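PDB 3I4G: SusD-like carbohydrate binding protein BF1063 from Bacteroides fragilis NCTC 9343, which probably binds carbohydrate at the bacterial outer membrane. Local coordinates for residues A[267-272]-A[278-283]; A[322-327]-A[333-338]; A[348-351]-A[356-359]; A[484-489]-A[496-501]. All coordinates share one frame; numbering follows the deposited sequence.

The four interactions lie in series along the chain, all within the SusD family region and on the same side of the chain's centre. Interaction 3 touches each of the others. It meets interaction 1 where N282 OD1 accepts from R357 N at 2.9 Å, and interaction 2 where S338 O lies 3.0 Å from L349 N. Toward interaction 4, Y351 OH is 2.6 Å from Y499 O. Interactions 1 and 2 also touch, with S272 CB 3.6 Å from Y335 CE1. Interactions 1 and 4 do not meet; their centres are 21 Å apart. A buffer molecule, probably from the crystallisation liquor, is bound at H269 of interaction 1 and may mark a pocket.

Interaction 1: residues A[267-272]-A[278-283]; sequences PQHALS and WSLVNP
In Q268, CG stands opposite the backbone N (chi1 174°) and the chain then bends at chi2 (69°), which lays the amide over the indole of W278. The contact closes a loop between the end of helix 266-270 and strand 281-283. Amide and ring are stacked, their planes 13° apart. Q268 CG is 3.5 Å from the centroid of the W278 six-membered ring, a CH-pi contact over the face. Q268 NE2 lies nearer the rim, 3.2 Å from W278 NE1. Both are donors, so no bond joins them. The amide is held from outside instead: OE1 bonds to Q376, and NE2 makes a weak bond to G276 O.

H269 has its ring between two neighbours. The edge of W278 points at one face in a T-shaped pair, centroids 5.3 Å apart. L280 CD2 covers the opposite face as a CH-pi contact, 3.7 Å from the ring centroid. Y50 OH bonds to H269 ND1, and a sulfonate oxygen of a bound buffer molecule bonds to NE2, so both ring nitrogens have partners.

Three backbone bonds close the loop. W278 N reaches Q268 O, L280 N reaches H269 O at 2.8 Å, and S279 N reaches L271 O at 2.9 Å. Farther along, a water donates to both A270 O and V281 O. Beside it, A270 CB packs on V281 CG2 at 3.7 Å.

Interaction 2: residues A[322-327]-A[333-338]; sequences TIYYNG and TEYKMS
Y335 and N326 bury the most surface here, followed by G327 and Y324. The contact closes the base of the small antiparallel hairpin 329-330/333-334. The ring of Y335 receives the edge of Y324 on one face. This T-shaped pair has centroids 5.0 Å apart and planes at 81°, and Y324 CE2 comes within 3.6 Å of Y335 CG. The carbonyl O of Y325 lies at the edge of the Y335 ring, 3.5 Å from CD2. Outside the contact, F330 stacks on Y324, and M361 of strand 360-362 touches both tyrosines.

N326 crosses to the other segment with its amide. Its CG is anti to the backbone N (chi1 -170°), which puts OD1 by the backbone of M337, a selenomethionine. M337 N donates to N326 OD1 at 2.9 Å. The bond is straight at the hydrogen, but the donor sits above the carbonyl plane and not on a lone pair. The amide's other end, ND2, bonds to Y341 OH, so both ends are held and its rotation is fixed.

G327 N donates to Y335 O at 2.9 Å, nearly along the C=O axis. A water also spans the contact, donating to N326 OD1 and, at 2.7 Å, to E334 OE2.

Interaction 3: residues A[348-351]-A[356-359]; sequences KLDY and SRTG
The carbonyl O of D350 is gripped from the R357 side by a water and a guanidinium. The water donates to D350 O at 2.9 Å and to R357 O at 2.7 Å, so it bridges the two backbones. R357 NH1 adds a weak bond to D350 O at 3.2 Å. NH1 is also 3.5 Å from D350 OD1. That pair is a salt bridge by charge alone, because the oxygen lies well out of the guanidinium plane. D350 OD1 has a bond from T352 N, and OD2 one with S353 OG.

R357 bends at chi2 (-77°), and its tip turns back over the other segment. One face of the guanidinium then lies flat on the peptide of Y351, with Y351 C over its centre. R357 NH2 bonds to S353 O, which helps fix the group's rotation.

A second water accepts from D350 N at 3.0 Å and lies close to K348 O and 2.8 Å from S356 O. With atoms elsewhere counted, more acceptors are in reach than its protons can serve. L349 has CG anti to its N (chi1 -180°), and its CD1 comes to 3.2 Å from S356 O. Beyond it, S356 OG takes the N-H of T358 and of G359, an ST turn and an ST motif together, and the hydroxyl also bonds to F360 O.

Both segments lie in the long loop before strand 360-362. R357 N and T358 OG1 bond to N282 and P283 of strand 281-283, T358 pairs by backbone with A475 of strand 471-476, and Y351 OH bonds to Y499 O on strand 497-502.

Interaction 4: residues A[484-489]-A[496-501]; sequences ATTTKE and YRWYVG
Y499 points its CB at segment 484-489 from strand 497-502, which pairs antiparallel with strand 471-476. A classic beta bulge follows at once, where V500 and G501 both face I472. CB of Y499 meets T487 OG1 at 3.3 Å and E489 O at 3.5 Å. CG lies by E489 CB. E489 and K488 both approach the ring obliquely from the same side: CD1 is 3.9 Å from E489 CB, and CD2 is 3.7 Å from K488 CB. G501 N lies over the other face. Farther out, CE1 nears E489 OE1, which is salt-bridged to K471, and CE2 nears K488 CD. W473 of the neighbouring strand meets the same ring edge-to-face.

T487 ties the backbones together. Its OG1 is anti to the backbone N (chi1 -176°), which sets it between the two segments. There it accepts from Y499 N at 3.1 Å and donates to E489 O at 2.8 Å.

T487 CA sits over the W498 six-membered ring as a CH-pi contact, and T486 OG1, hydrogen-bonded to Q482 O, lies at the ring's edge. Y351 also meets W498. Last, K488 stretches past Y499, and a water accepts from its NZ and donates to V500 O at 2.8 Å.

Interaction 1: residues A[267-272]-A[278-283]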
loop_
_atom_site.group_PDB
_atom_site.type_symbol
_atom_site.label_atom_id
_atom_site.label_comp_id
_atom_site.label_asym_id
_atom_site.label_seq_id
_atom_site.Cartn_x
_atom_site.Cartn_y
_atom_site.Cartn_z
ATOM N N PRO A 267 4.486 6.379 -13.747
ATOM C CA PRO A 267 3.749 6.589 -15.005
ATOM C C PRO A 267 4.216 5.697 -16.162
ATOM O O PRO A 267 3.394 5.114 -16.876
ATOM C CB PRO A 267 3.980 8.067 -15.290
ATOM C CG PRO A 267 4.258 8.657 -13.928
ATOM C CD PRO A 267 5.110 7.625 -13.272
ATOM N N GLN A 268 5.529 5.594 -16.370
ATOM C CA GLN A 268 6.008 4.715 -17.425
ATOM C C GLN A 268 5.478 3.316 -17.227
ATOM O O GLN A 268 5.124 2.603 -18.192
ATOM C CB GLN A 268 7.537 4.700 -17.399
ATOM C CG GLN A 268 8.158 3.694 -18.386
ATOM C CD GLN A 268 7.962 4.092 -19.818
ATOM O OE1 GLN A 268 8.799 4.810 -20.376
ATOM N NE2 GLN A 268 6.836 3.696 -20.407
ATOM N N HIS A 269 5.473 2.861 -15.990
ATOM C CA HIS A 269 5.061 1.513 -15.719
ATOM C C HIS A 269 3.578 1.263 -15.747
ATOM O O HIS A 269 3.173 0.178 -16.180
ATOM C CB HIS A 269 5.584 1.011 -14.343
ATOM C CG HIS A 269 6.591 -0.086 -14.478
ATOM N ND1 HIS A 269 7.739 -0.149 -13.717
ATOM C CD2 HIS A 269 6.600 -1.175 -15.281
ATOM C CE1 HIS A 269 8.427 -1.223 -14.079
ATOM N NE2 HIS A 269 7.760 -1.863 -15.025
ATOM N N ALA A 270 2.789 2.228 -15.303
ATOM C CA ALA A 270 1.364 1.967 -15.033
ATOM C C ALA A 270 0.350 2.739 -15.866
ATOM O O ALA A 270 -0.838 2.474 -15.737
ATOM C CB ALA A 270 1.056 2.171 -13.553
ATOM N N LEU A 271 0.793 3.712 -16.663
ATOM C CA LEU A 271 -0.082 4.284 -17.669
ATOM C C LEU A 271 -0.308 3.240 -18.764
ATOM O O LEU A 271 0.448 2.266 -18.905
ATOM C CB LEU A 271 0.515 5.558 -18.292
ATOM C CG LEU A 271 0.620 6.727 -17.332
ATOM C CD1 LEU A 271 1.325 7.945 -17.989
ATOM C CD2 LEU A 271 -0.755 7.196 -16.760
ATOM N N SER A 272 -1.342 3.446 -19.591
ATOM C CA SER A 272 -1.598 2.559 -20.710
ATOM C C SER A 272 -0.861 3.068 -21.953
ATOM O O SER A 272 -0.306 4.183 -21.969
ATOM C CB SER A 272 -3.105 2.400 -20.952
ATOM O OG SER A 272 -3.637 3.522 -21.615
ATOM N N TRP A 278 3.318 1.147 -19.888
ATOM C CA TRP A 278 3.447 -0.291 -20.090
ATOM C C TRP A 278 2.327 -1.129 -19.454
ATOM O O TRP A 278 2.371 -2.364 -19.519
ATOM C CB TRP A 278 4.817 -0.753 -19.579
ATOM C CG TRP A 278 5.988 -0.107 -20.283
ATOM C CD1 TRP A 278 6.019 0.364 -21.570
ATOM C CD2 TRP A 278 7.301 0.056 -19.758
ATOM N NE1 TRP A 278 7.285 0.834 -21.867
ATOM C CE2 TRP A 278 8.086 0.668 -20.769
ATOM C CE3 TRP A 278 7.881 -0.212 -18.515
ATOM C CZ2 TRP A 278 9.447 0.977 -20.575
ATOM C CZ3 TRP A 278 9.227 0.095 -18.337
ATOM C CH2 TRP A 278 9.969 0.712 -19.334
ATOM N N SER A 279 1.345 -0.494 -18.814
ATOM C CA SER A 279 0.165 -1.193 -18.269
ATOM C C SER A 279 0.516 -2.300 -17.301
ATOM O O SER A 279 -0.100 -3.356 -17.306
ATOM C CB SER A 279 -0.720 -1.765 -19.395
ATOM O OG SER A 279 -1.124 -0.750 -20.314
ATOM N N LEU A 280 1.487 -2.084 -16.423
ATOM C CA LEU A 280 1.875 -3.176 -15.495
ATOM C C LEU A 280 0.830 -3.434 -14.409
ATOM O O LEU A 280 0.646 -4.567 -14.002
ATOM C CB LEU A 280 3.244 -2.890 -14.878
ATOM C CG LEU A 280 3.809 -4.010 -13.990
ATOM C CD1 LEU A 280 3.868 -5.335 -14.724
ATOM C CD2 LEU A 280 5.188 -3.670 -13.428
ATOM N N VAL A 281 0.181 -2.371 -13.907
ATOM C CA VAL A 281 -0.806 -2.435 -12.793
ATOM C C VAL A 281 -2.216 -2.658 -13.311
ATOM O O VAL A 281 -2.733 -1.825 -14.020
ATOM C CB VAL A 281 -0.761 -1.151 -11.945
ATOM C CG1 VAL A 281 -1.746 -1.269 -10.792
ATOM C CG2 VAL A 281 0.650 -0.904 -11.470
ATOM N N ASN A 282 -2.834 -3.821 -13.024
ATOM C CA ASN A 282 -4.139 -4.198 -13.588
ATOM C C ASN A 282 -5.189 -4.577 -12.526
ATOM O O ASN A 282 -5.181 -5.702 -12.013
ATOM C CB ASN A 282 -3.954 -5.418 -14.526
ATOM C CG ASN A 282 -2.964 -5.242 -15.681
ATOM O OD1 ASN A 282 -2.586 -6.238 -16.283
ATOM N ND2 ASN A 282 -2.622 -4.002 -16.065
ATOM N N PRO A 283 -6.089 -3.654 -12.160
ATOM C CA PRO A 283 -7.155 -4.004 -11.214
ATOM C C PRO A 283 -7.982 -5.175 -11.693
ATOM O O PRO A 283 -8.148 -5.378 -12.878
ATOM C CB PRO A 283 -7.986 -2.714 -11.138
ATOM C CG PRO A 283 -7.009 -1.611 -11.510
ATOM C CD PRO A 283 -6.119 -2.247 -12.551
HETATM O O HOH W 1 -2.660 0.898 -14.177
#

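Interaction 2: residues A[322-327]-A[333-338]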
loop_
_atom_site.group_PDB
_atom_site.type_symbol
_atom_site.label_atom_id
_atom_site.label_comp_id
_atom_site.label_asym_id
_atom_site.label_seq_id
_atom_site.Cartn_x
_atom_site.Cartn_y
_atom_site.Cartn_z
ATOM N N THR A 322 -10.628 5.646 -8.773
ATOM C CA THR A 322 -9.528 4.702 -8.551
ATOM C C THR A 322 -9.124 3.876 -9.752
ATOM O O THR A 322 -7.911 3.618 -9.931
ATOM C CB THR A 322 -9.895 3.794 -7.381
ATOM O OG1 THR A 322 -10.165 4.633 -6.229
ATOM C CG2 THR A 322 -8.772 2.842 -7.014
ATOM N N ILE A 323 -10.092 3.480 -10.573
ATOM C CA ILE A 323 -9.822 2.613 -11.721
ATOM C C ILE A 323 -10.496 3.131 -12.958
ATOM O O ILE A 323 -11.447 3.929 -12.868
ATOM C CB ILE A 323 -10.279 1.132 -11.421
ATOM C CG1 ILE A 323 -11.804 1.012 -11.281
ATOM C CG2 ILE A 323 -9.583 0.624 -10.179
ATOM C CD1 ILE A 323 -12.309 -0.434 -11.083
ATOM N N TYR A 324 -10.035 2.683 -14.127
ATOM C CA TYR A 324 -10.731 2.987 -15.397
ATOM C C TYR A 324 -10.777 1.700 -16.227
ATOM O O TYR A 324 -10.212 0.650 -15.832
ATOM C CB TYR A 324 -10.172 4.234 -16.114
ATOM C CG TYR A 324 -8.741 4.193 -16.581
ATOM C CD1 TYR A 324 -7.722 4.561 -15.724
ATOM C CD2 TYR A 324 -8.416 3.901 -17.892
ATOM C CE1 TYR A 324 -6.420 4.608 -16.136
ATOM C CE2 TYR A 324 -7.102 3.922 -18.318
ATOM C CZ TYR A 324 -6.120 4.264 -17.435
ATOM O OH TYR A 324 -4.811 4.282 -17.864
ATOM N N TYR A 325 -11.496 1.773 -17.344
ATOM C CA TYR A 325 -11.952 0.612 -18.105
ATOM C C TYR A 325 -12.301 1.069 -19.512
ATOM O O TYR A 325 -12.284 2.271 -19.801
ATOM C CB TYR A 325 -13.180 -0.010 -17.410
ATOM C CG TYR A 325 -14.126 1.056 -16.891
ATOM C CD1 TYR A 325 -15.010 1.675 -17.741
ATOM C CD2 TYR A 325 -14.110 1.462 -15.563
ATOM C CE1 TYR A 325 -15.813 2.697 -17.317
ATOM C CE2 TYR A 325 -14.962 2.501 -15.123
ATOM C CZ TYR A 325 -15.815 3.101 -16.005
ATOM O OH TYR A 325 -16.622 4.143 -15.573
ATOM N N ASN A 326 -12.620 0.136 -20.385
ATOM C CA ASN A 326 -12.958 0.444 -21.762
ATOM C C ASN A 326 -14.059 1.472 -21.838
ATOM O O ASN A 326 -15.100 1.313 -21.211
ATOM C CB ASN A 326 -13.384 -0.833 -22.495
ATOM C CG ASN A 326 -13.517 -0.634 -23.971
ATOM O OD1 ASN A 326 -12.672 0.042 -24.567
ATOM N ND2 ASN A 326 -14.517 -1.257 -24.605
ATOM N N GLY A 327 -13.816 2.516 -22.625
ATOM C CA GLY A 327 -14.787 3.600 -22.795
ATOM C C GLY A 327 -14.673 4.765 -21.866
ATOM O O GLY A 327 -15.236 5.819 -22.134
ATOM N N THR A 333 -8.522 11.465 -23.202
ATOM C CA THR A 333 -8.820 10.615 -24.345
ATOM C C THR A 333 -9.365 9.290 -23.844
ATOM O O THR A 333 -9.147 8.882 -22.698
ATOM C CB THR A 333 -7.581 10.396 -25.264
ATOM O OG1 THR A 333 -6.525 9.727 -24.552
ATOM C CG2 THR A 333 -7.062 11.764 -25.814
ATOM N N GLU A 334 -10.128 8.656 -24.709
ATOM C CA GLU A 334 -10.823 7.430 -24.351
ATOM C C GLU A 334 -9.885 6.232 -24.280
ATOM O O GLU A 334 -9.115 5.967 -25.203
ATOM C CB GLU A 334 -11.926 7.137 -25.366
ATOM C CG GLU A 334 -12.840 5.954 -24.994
ATOM C CD GLU A 334 -13.973 5.764 -25.955
ATOM O OE1 GLU A 334 -14.529 6.774 -26.426
ATOM O OE2 GLU A 334 -14.366 4.608 -26.204
ATOM N N TYR A 335 -10.006 5.467 -23.194
ATOM C CA TYR A 335 -9.284 4.206 -23.052
ATOM C C TYR A 335 -10.022 3.163 -23.910
ATOM O O TYR A 335 -11.216 2.953 -23.746
ATOM C CB TYR A 335 -9.232 3.778 -21.598
ATOM C CG TYR A 335 -8.448 2.504 -21.369
ATOM C CD1 TYR A 335 -7.156 2.324 -21.877
ATOM C CD2 TYR A 335 -8.961 1.506 -20.602
ATOM C CE1 TYR A 335 -6.442 1.167 -21.638
ATOM C CE2 TYR A 335 -8.262 0.355 -20.344
ATOM C CZ TYR A 335 -7.001 0.193 -20.843
ATOM O OH TYR A 335 -6.314 -0.990 -20.572
ATOM N N LYS A 336 -9.304 2.516 -24.821
ATOM C CA LYS A 336 -9.852 1.483 -25.698
ATOM C C LYS A 336 -9.143 0.170 -25.383
ATOM O O LYS A 336 -7.930 0.036 -25.604
ATOM C CB LYS A 336 -9.693 1.894 -27.160
ATOM C CG LYS A 336 -10.463 3.159 -27.465
ATOM C CD LYS A 336 -10.296 3.611 -28.883
ATOM C CE LYS A 336 -11.059 4.882 -29.094
ATOM N NZ LYS A 336 -10.867 5.425 -30.462
HETATM N N MSE A 337 -9.922 -0.793 -24.887
HETATM C CA MSE A 337 -9.410 -2.066 -24.442
HETATM C C MSE A 337 -10.505 -3.117 -24.544
HETATM O O MSE A 337 -11.478 -3.057 -23.777
HETATM C CB MSE A 337 -8.923 -1.920 -22.987
HETATM C CG MSE A 337 -8.301 -3.182 -22.351
HETATM SE SE MSE A 337 -6.893 -4.006 -23.403
HETATM C CE MSE A 337 -5.881 -2.480 -23.866
ATOM N N SER A 338 -10.338 -4.101 -25.420
ATOM C CA SER A 338 -11.350 -5.118 -25.625
ATOM C C SER A 338 -10.771 -6.306 -26.341
ATOM O O SER A 338 -9.841 -6.149 -27.143
ATOM C CB SER A 338 -12.454 -4.569 -26.534
ATOM O OG SER A 338 -13.362 -5.608 -26.953
HETATM O O HOH W 2 -14.073 1.901 -26.183
#

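Interaction 3: residues A[348-351]-A[356-359]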
loop_
_atom_site.group_PDB
_atom_site.type_symbol
_atom_site.label_atom_id
_atom_site.label_comp_id
_atom_site.label_asym_id
_atom_site.label_seq_id
_atom_site.Cartn_x
_atom_site.Cartn_y
_atom_site.Cartn_z
ATOM N N LYS A 348 -6.037 -4.309 -27.725
ATOM C CA LYS A 348 -6.642 -5.622 -27.531
ATOM C C LYS A 348 -6.342 -6.198 -26.147
ATOM O O LYS A 348 -5.224 -6.078 -25.631
ATOM C CB LYS A 348 -6.130 -6.558 -28.623
ATOM C CG LYS A 348 -6.768 -7.914 -28.618
ATOM C CD LYS A 348 -6.172 -8.767 -29.755
ATOM C CE LYS A 348 -6.707 -10.179 -29.750
ATOM N NZ LYS A 348 -5.977 -11.069 -30.726
ATOM N N LEU A 349 -7.371 -6.822 -25.575
ATOM C CA LEU A 349 -7.293 -7.565 -24.349
ATOM C C LEU A 349 -6.938 -8.988 -24.694
ATOM O O LEU A 349 -7.735 -9.664 -25.337
ATOM C CB LEU A 349 -8.620 -7.494 -23.606
ATOM C CG LEU A 349 -8.679 -8.240 -22.269
ATOM C CD1 LEU A 349 -7.551 -7.835 -21.330
ATOM C CD2 LEU A 349 -10.012 -8.001 -21.585
ATOM N N ASP A 350 -5.720 -9.403 -24.312
ATOM C CA ASP A 350 -5.218 -10.731 -24.683
ATOM C C ASP A 350 -4.223 -11.180 -23.594
ATOM O O ASP A 350 -4.185 -10.603 -22.501
ATOM C CB ASP A 350 -4.643 -10.705 -26.098
ATOM C CG ASP A 350 -3.428 -9.791 -26.246
ATOM O OD1 ASP A 350 -2.681 -9.605 -25.281
ATOM O OD2 ASP A 350 -3.231 -9.259 -27.377
ATOM N N TYR A 351 -3.462 -12.243 -23.891
ATOM C CA TYR A 351 -2.513 -12.818 -22.948
ATOM C C TYR A 351 -1.055 -12.522 -23.291
ATOM O O TYR A 351 -0.170 -13.098 -22.666
ATOM C CB TYR A 351 -2.800 -14.339 -22.859
ATOM C CG TYR A 351 -4.220 -14.640 -22.360
ATOM C CD1 TYR A 351 -4.530 -14.522 -21.011
ATOM C CD2 TYR A 351 -5.222 -15.024 -23.225
ATOM C CE1 TYR A 351 -5.812 -14.757 -20.535
ATOM C CE2 TYR A 351 -6.481 -15.267 -22.766
ATOM C CZ TYR A 351 -6.776 -15.120 -21.408
ATOM O OH TYR A 351 -8.047 -15.383 -20.940
ATOM N N SER A 356 -3.194 -4.006 -20.676
ATOM C CA SER A 356 -3.828 -4.598 -19.532
ATOM C C SER A 356 -4.206 -6.042 -19.741
ATOM O O SER A 356 -4.706 -6.427 -20.789
ATOM C CB SER A 356 -5.124 -3.817 -19.214
ATOM O OG SER A 356 -5.826 -4.411 -18.121
ATOM N N ARG A 357 -3.984 -6.861 -18.735
ATOM C CA ARG A 357 -4.399 -8.261 -18.768
ATOM C C ARG A 357 -5.803 -8.450 -18.242
ATOM O O ARG A 357 -6.391 -9.523 -18.390
ATOM C CB ARG A 357 -3.448 -9.132 -17.954
ATOM C CG ARG A 357 -2.156 -9.369 -18.638
ATOM C CD ARG A 357 -2.255 -10.436 -19.783
ATOM N NE ARG A 357 -0.976 -10.416 -20.462
ATOM C CZ ARG A 357 -0.648 -9.552 -21.419
ATOM N NH1 ARG A 357 -1.566 -8.827 -22.045
ATOM N NH2 ARG A 357 0.612 -9.449 -21.765
ATOM N N THR A 358 -6.383 -7.421 -17.621
ATOM C CA THR A 358 -7.722 -7.533 -17.043
ATOM C C THR A 358 -8.801 -6.727 -17.755
ATOM O O THR A 358 -9.977 -7.051 -17.634
ATOM C CB THR A 358 -7.729 -7.076 -15.587
ATOM O OG1 THR A 358 -7.373 -5.692 -15.557
ATOM C CG2 THR A 358 -6.737 -7.858 -14.689
ATOM N N GLY A 359 -8.444 -5.651 -18.442
ATOM C CA GLY A 359 -9.450 -4.736 -18.974
ATOM C C GLY A 359 -9.619 -3.516 -18.088
ATOM O O GLY A 359 -10.330 -2.575 -18.469
HETATM O O HOH W 3 -3.962 -7.236 -23.338
HETATM O O HOH W 4 -5.434 -11.417 -20.039
#

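Interaction 4: residues A[484-489]-A[496-501]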
loop_
_atom_site.group_PDB
_atom_site.type_symbol
_atom_site.label_atom_id
_atom_site.label_comp_id
_atom_site.label_asym_id
_atom_site.label_seq_id
_atom_site.Cartn_x
_atom_site.Cartn_y
_atom_site.Cartn_z
ATOM N N ALA A 484 -16.051 -15.135 -26.633
ATOM C CA ALA A 484 -16.354 -16.552 -26.435
ATOM C C ALA A 484 -15.262 -17.518 -26.873
ATOM O O ALA A 484 -15.107 -18.600 -26.265
ATOM C CB ALA A 484 -17.671 -16.914 -27.163
ATOM N N THR A 485 -14.535 -17.161 -27.914
ATOM C CA THR A 485 -13.492 -18.054 -28.439
ATOM C C THR A 485 -12.072 -17.699 -28.026
ATOM O O THR A 485 -11.140 -18.431 -28.373
ATOM C CB THR A 485 -13.558 -18.109 -29.982
ATOM O OG1 THR A 485 -13.468 -16.792 -30.526
ATOM C CG2 THR A 485 -14.866 -18.792 -30.426
ATOM N N THR A 486 -11.883 -16.607 -27.285
ATOM C CA THR A 486 -10.536 -16.197 -26.913
ATOM C C THR A 486 -10.309 -16.154 -25.406
ATOM O O THR A 486 -9.175 -16.296 -24.995
ATOM C CB THR A 486 -10.139 -14.861 -27.588
ATOM O OG1 THR A 486 -11.007 -13.795 -27.176
ATOM C CG2 THR A 486 -10.201 -14.996 -29.113
ATOM N N THR A 487 -11.336 -15.949 -24.576
ATOM C CA THR A 487 -11.094 -16.067 -23.136
ATOM C C THR A 487 -10.646 -17.515 -22.847
ATOM O O THR A 487 -11.187 -18.450 -23.416
ATOM C CB THR A 487 -12.332 -15.669 -22.314
ATOM O OG1 THR A 487 -12.006 -15.716 -20.923
ATOM C CG2 THR A 487 -13.526 -16.583 -22.595
ATOM N N LYS A 488 -9.674 -17.710 -21.959
ATOM C CA LYS A 488 -9.273 -19.073 -21.645
ATOM C C LYS A 488 -10.387 -19.875 -20.982
ATOM O O LYS A 488 -10.399 -21.099 -21.076
ATOM C CB LYS A 488 -8.062 -19.080 -20.728
ATOM C CG LYS A 488 -6.755 -18.740 -21.401
ATOM C CD LYS A 488 -5.633 -18.689 -20.333
ATOM C CE LYS A 488 -4.336 -18.243 -20.972
ATOM N NZ LYS A 488 -3.247 -18.114 -19.955
ATOM N N GLU A 489 -11.289 -19.196 -20.278
ATOM C CA GLU A 489 -12.450 -19.805 -19.645
ATOM C C GLU A 489 -13.598 -18.818 -19.732
ATOM O O GLU A 489 -13.402 -17.636 -19.464
ATOM C CB GLU A 489 -12.180 -20.139 -18.174
ATOM C CG GLU A 489 -13.323 -20.897 -17.502
ATOM C CD GLU A 489 -13.039 -21.292 -16.046
ATOM O OE1 GLU A 489 -11.874 -21.455 -15.698
ATOM O OE2 GLU A 489 -14.021 -21.448 -15.291
ATOM N N TYR A 496 -19.749 -12.487 -18.498
ATOM C CA TYR A 496 -18.833 -12.225 -19.613
ATOM C C TYR A 496 -17.525 -11.550 -19.185
ATOM O O TYR A 496 -16.886 -10.811 -19.948
ATOM C CB TYR A 496 -19.519 -11.388 -20.728
ATOM C CG TYR A 496 -20.799 -11.993 -21.247
ATOM C CD1 TYR A 496 -22.020 -11.708 -20.630
ATOM C CD2 TYR A 496 -20.797 -12.833 -22.325
ATOM C CE1 TYR A 496 -23.181 -12.294 -21.056
ATOM C CE2 TYR A 496 -21.991 -13.404 -22.792
ATOM C CZ TYR A 496 -23.152 -13.100 -22.170
ATOM O OH TYR A 496 -24.347 -13.685 -22.629
ATOM N N ARG A 497 -17.085 -11.839 -17.957
ATOM C CA ARG A 497 -15.825 -11.289 -17.466
ATOM C C ARG A 497 -14.653 -12.029 -18.112
ATOM O O ARG A 497 -14.685 -13.229 -18.327
ATOM C CB ARG A 497 -15.741 -11.386 -15.945
ATOM C CG ARG A 497 -16.812 -10.579 -15.232
ATOM C CD ARG A 497 -16.797 -10.804 -13.739
ATOM N NE ARG A 497 -17.003 -12.224 -13.477
ATOM C CZ ARG A 497 -16.578 -12.869 -12.402
ATOM N NH1 ARG A 497 -16.018 -12.215 -11.400
ATOM N NH2 ARG A 497 -16.696 -14.179 -12.331
ATOM N N TRP A 498 -13.596 -11.302 -18.425
ATOM C CA TRP A 498 -12.407 -11.884 -19.036
ATOM C C TRP A 498 -11.671 -12.810 -18.037
ATOM O O TRP A 498 -11.465 -12.416 -16.902
ATOM C CB TRP A 498 -11.460 -10.768 -19.526
ATOM C CG TRP A 498 -10.293 -11.241 -20.276
ATOM C CD1 TRP A 498 -8.992 -11.267 -19.863
ATOM C CD2 TRP A 498 -10.300 -11.772 -21.604
ATOM N NE1 TRP A 498 -8.206 -11.781 -20.851
ATOM C CE2 TRP A 498 -8.978 -12.105 -21.932
ATOM C CE3 TRP A 498 -11.305 -12.013 -22.543
ATOM C CZ2 TRP A 498 -8.621 -12.623 -23.191
ATOM C CZ3 TRP A 498 -10.952 -12.551 -23.770
ATOM C CH2 TRP A 498 -9.624 -12.833 -24.083
ATOM N N TYR A 499 -11.231 -13.999 -18.479
ATOM C CA TYR A 499 -10.447 -14.869 -17.616
ATOM C C TYR A 499 -9.012 -14.320 -17.558
ATOM O O TYR A 499 -8.340 -14.207 -18.589
ATOM C CB TYR A 499 -10.405 -16.316 -18.104
ATOM C CG TYR A 499 -9.531 -17.152 -17.192
ATOM C CD1 TYR A 499 -10.045 -17.675 -15.990
ATOM C CD2 TYR A 499 -8.187 -17.375 -17.484
ATOM C CE1 TYR A 499 -9.250 -18.394 -15.145
ATOM C CE2 TYR A 499 -7.382 -18.109 -16.616
ATOM C CZ TYR A 499 -7.930 -18.613 -15.463
ATOM O OH TYR A 499 -7.153 -19.359 -14.588
ATOM N N VAL A 500 -8.550 -14.018 -16.342
ATOM C CA VAL A 500 -7.219 -13.462 -16.163
ATOM C C VAL A 500 -6.186 -14.501 -15.726
ATOM O O VAL A 500 -5.113 -14.592 -16.329
ATOM C CB VAL A 500 -7.271 -12.311 -15.155
ATOM C CG1 VAL A 500 -5.910 -11.698 -14.935
ATOM C CG2 VAL A 500 -8.186 -11.222 -15.697
ATOM N N GLY A 501 -6.490 -15.261 -14.681
ATOM C CA GLY A 501 -5.521 -16.214 -14.159
ATOM C C GLY A 501 -6.060 -16.793 -12.868
ATOM O O GLY A 501 -7.269 -16.747 -12.618
HETATM O O HOH W 5 -3.951 -16.918 -17.493
#